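Local coordinates for plasmodesmata-located protein 5 (Arabidopsis thaliana, PDB 6GRE), which modulates cell-to-cell trafficking in plants, restricting plasmodesmal permeability through callose deposition during salicylic-acid-triggered immune responses, at residues A[26-29]-A[30-33]; A[68-71]-A[72-76]. All coordinates share one frame; numbering follows the deposited sequence. Where two conformers were deposited one is given.

Interaction 1: residues A[26-29]-A[30-33]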
# COMPACT_ATOMS: atom_id res chain seq x y z
N THR A 26 -12.07 -3.07 -20.53
CA THR A 26 -11.04 -3.64 -21.34
C THR A 26 -9.69 -3.00 -21.01
O THR A 26 -8.67 -3.67 -20.91
CB THR A 26 -11.37 -3.48 -22.84
OG1 THR A 26 -12.63 -4.11 -23.02
CG2 THR A 26 -10.30 -4.07 -23.73
N ASN A 27 -9.67 -1.68 -20.86
CA ASN A 27 -8.43 -0.96 -20.54
C ASN A 27 -7.92 -1.35 -19.14
O ASN A 27 -6.71 -1.49 -18.96
CB ASN A 27 -8.63 0.55 -20.72
CG ASN A 27 -8.74 0.95 -22.18
OD1 ASN A 27 -8.25 0.24 -23.06
ND2 ASN A 27 -9.32 2.11 -22.44
N LEU A 28 -8.83 -1.51 -18.20
CA LEU A 28 -8.49 -1.95 -16.83
C LEU A 28 -7.78 -3.31 -16.89
O LEU A 28 -6.72 -3.52 -16.28
CB LEU A 28 -9.75 -2.00 -15.99
CG LEU A 28 -9.59 -2.61 -14.59
CD1 LEU A 28 -8.48 -1.90 -13.81
CD2 LEU A 28 -10.90 -2.58 -13.83
N ASN A 29 -8.36 -4.26 -17.63
CA ASN A 29 -7.77 -5.58 -17.70
C ASN A 29 -6.40 -5.51 -18.34
O ASN A 29 -5.46 -6.19 -17.89
CB ASN A 29 -8.69 -6.59 -18.38
CG ASN A 29 -9.90 -6.91 -17.53
OD1 ASN A 29 -9.81 -6.90 -16.31
ND2 ASN A 29 -11.04 -7.17 -18.15
N SER A 30 -6.24 -4.65 -19.35
CA SER A 30 -4.93 -4.45 -19.96
C SER A 30 -3.96 -3.83 -18.95
O SER A 30 -2.81 -4.23 -18.90
CB SER A 30 -4.98 -3.60 -21.21
OG SER A 30 -6.02 -4.03 -22.07
N LEU A 31 -4.44 -2.84 -18.18
CA LEU A 31 -3.61 -2.17 -17.16
C LEU A 31 -3.07 -3.21 -16.18
O LEU A 31 -1.86 -3.24 -15.87
CB LEU A 31 -4.45 -1.13 -16.42
CG LEU A 31 -3.77 -0.55 -15.16
CD1 LEU A 31 -2.68 0.41 -15.56
CD2 LEU A 31 -4.78 0.14 -14.26
N LEU A 32 -3.96 -4.05 -15.67
CA LEU A 32 -3.60 -5.03 -14.63
C LEU A 32 -2.58 -6.04 -15.14
O LEU A 32 -1.64 -6.37 -14.42
CB LEU A 32 -4.86 -5.73 -14.12
CG LEU A 32 -5.86 -4.83 -13.41
CD1 LEU A 32 -7.13 -5.58 -13.07
CD2 LEU A 32 -5.24 -4.20 -12.16
N SER A 33 -2.71 -6.50 -16.39
CA SER A 33 -1.74 -7.41 -17.00
C SER A 33 -0.38 -6.73 -17.11
O SER A 33 0.68 -7.36 -16.94
CB SER A 33 -2.23 -7.88 -18.35
OG SER A 33 -3.37 -8.72 -18.20
O HOH W 1 -6.91 -2.09 -23.68
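The carbonyl oxygen Thr-26 O is gripped twice by Ser-30, one helical turn further on: Ser-30 N donates to Thr-26 O at 3.0 Å, and in the conformer described here, one of two modelled for this serine, the hydroxyl Ser-30 OG donates to the same Thr-26 O at 2.9 Å. The two donors arrive from opposite faces of the carbonyl plane, OG tilted 32° out of it. This is an i to i-4 serine-to-carbonyl bond inside helix 23-38, the first helix of the Gnk2-homologous (DUF26) domain, which lies on an antiparallel sheet. With chi1 at -47°, the hydroxyl of this conformer stands beside its own backbone N and opposite the carbonyl carbon, which turns it back toward the preceding turn. A water extends the arrangement, donating to the same Ser-30 OG at 2.7 Å and to Asn-27 OD1 at 2.8 Å; it thereby bridges two side chains three residues apart. The other end of that amide, Asn-27 ND2, is bonded to Val-58 O, which should restrain the rotation of the amide.

Leucines make up much of the helix face turned to the sheet. Leu-28 and Leu-32 pass each other at a slant, and Leu-28 CD1 lies 4.0 Å from Leu-32 CG. Tyr-107 of strand 103-108 touches both leucines as well as Leu-31, while Val-60 of strand 60-66 meets Leu-28 and Leu-31. The backbone of the same turn is regular: Leu-31 N reaches Asn-27 O at 2.8 Å, and Leu-32 N donates to Leu-28 O with an N-H...O angle of 163°.

Interaction 2: residues A[68-71]-A[72-76]. With NA (sodium ion), chain K.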
# COMPACT_ATOMS: atom_id res chain seq x y z
N GLY A 68 9.78 -2.66 -0.53
CA GLY A 68 10.97 -2.05 -1.11
C GLY A 68 12.20 -2.94 -1.18
O GLY A 68 13.17 -2.61 -1.90
N ASP A 69 12.15 -4.10 -0.53
CA ASP A 69 13.27 -5.03 -0.51
C ASP A 69 12.91 -6.35 -1.21
O ASP A 69 13.70 -7.30 -1.17
CB ASP A 69 13.70 -5.28 0.93
CG ASP A 69 12.59 -5.78 1.84
OD1 ASP A 69 11.41 -5.80 1.40
OD2 ASP A 69 12.90 -6.12 2.99
N LEU A 70 11.74 -6.44 -1.85
CA LEU A 70 11.31 -7.66 -2.51
C LEU A 70 12.13 -7.89 -3.79
O LEU A 70 12.33 -6.98 -4.58
CB LEU A 70 9.83 -7.55 -2.90
CG LEU A 70 8.76 -7.93 -1.89
CD1 LEU A 70 7.51 -8.34 -2.65
CD2 LEU A 70 9.19 -9.04 -0.94
N ASP A 71 12.53 -9.14 -4.03
CA ASP A 71 13.15 -9.54 -5.30
C ASP A 71 12.07 -9.62 -6.38
O ASP A 71 10.88 -9.74 -6.05
CB ASP A 71 13.89 -10.87 -5.13
CG ASP A 71 12.99 -11.97 -4.60
OD1 ASP A 71 12.78 -12.01 -3.37
OD2 ASP A 71 12.45 -12.71 -5.42
N PRO A 72 12.42 -9.59 -7.68
CA PRO A 72 11.41 -9.54 -8.74
C PRO A 72 10.44 -10.74 -8.72
O PRO A 72 9.26 -10.57 -9.01
CB PRO A 72 12.23 -9.50 -10.04
CG PRO A 72 13.59 -8.99 -9.61
CD PRO A 72 13.79 -9.54 -8.22
N THR A 73 10.94 -11.93 -8.36
CA THR A 73 10.09 -13.13 -8.32
C THR A 73 8.97 -12.98 -7.28
O THR A 73 7.82 -13.32 -7.54
CB THR A 73 10.93 -14.39 -8.06
OG1 THR A 73 11.76 -14.51 -9.22
CG2 THR A 73 10.10 -15.63 -7.85
N ALA A 74 9.34 -12.52 -6.09
CA ALA A 74 8.40 -12.32 -5.00
C ALA A 74 7.39 -11.22 -5.36
O ALA A 74 6.23 -11.32 -5.03
CB ALA A 74 9.15 -11.98 -3.73
N CYS A 75 7.88 -10.18 -6.04
CA CYS A 75 7.05 -9.04 -6.44
C CYS A 75 6.04 -9.52 -7.49
O CYS A 75 4.85 -9.25 -7.39
CB CYS A 75 7.94 -7.90 -6.93
SG CYS A 75 7.07 -6.39 -7.41
N SER A 76 6.50 -10.29 -8.49
CA SER A 76 5.59 -10.86 -9.49
C SER A 76 4.50 -11.71 -8.83
O SER A 76 3.33 -11.56 -9.16
CB SER A 76 6.34 -11.68 -10.51
OG SER A 76 7.45 -10.94 -10.99
NA NA K . 11.88 -5.60 4.66
O HOH W 2 13.77 -12.82 -8.37
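Asp-71 is the N-cap of helix 72-90, and its side chain can be followed outward against the first turn. Its CB lies 3.4 Å from CD of Pro-72, the proline that opens the helix. CG sits between the backbone N and the carbonyl carbon (chi1 56°), a setting that folds the carboxylate back over the helix start and brings Asp-71 CG to 3.9 Å from Ala-74 CB. Of the two oxygens, OD1 lies alongside the methyl of Ala-74, whereas OD2 makes the capping bond: Ala-74 N donates to Asp-71 OD2 at 3.2 Å, from above the carboxylate plane by 52°. A water also donates to OD2 and accepts from Thr-73 N, tying a second amide of the first turn to the cap. The negative carboxylate at the helix N-terminus should interact favourably with the helix dipole.

Asp-71 O takes the first regular helical bond, from Cys-75 N at 3.0 Å. On the buried side Leu-70 packs on the same turn, its CD2 lying 4.1 Å from Ala-74 CB and its CD1 3.9 Å from Cys-75 N. Cys-75 is disulfide-bonded to Cys-66, at the end of strand 60-66, which staples the helix start to the sheet across the loop. That loop also carries a modelled sodium ion, bound by Asp-69 OD2 together with Tyr-154 OH from the second Gnk2-homologous region; the 2.0 Å from Asp-69 OD2 to the ion is short for sodium.

Both interactions belong to the first Gnk2-homologous region of the tandem DUF26 ectodomain and come in series along the chain: interaction 1 lies within helix 23-38, and interaction 2 starts helix 72-90 after strands 44-49 and 60-66. Their centres are 21 Å apart and their nearest atoms about 9 Å, so they do not touch. Strand 60-66 relates them, since Val-60 touches Leu-28 and Leu-31 of interaction 1 and Cys-66 at its other end forms the disulfide with interaction 2. One contact thus seats a helix on the five-stranded antiparallel sheet, while the other fixes a helix start and, through the sodium ion, reaches the second Gnk2-homologous region.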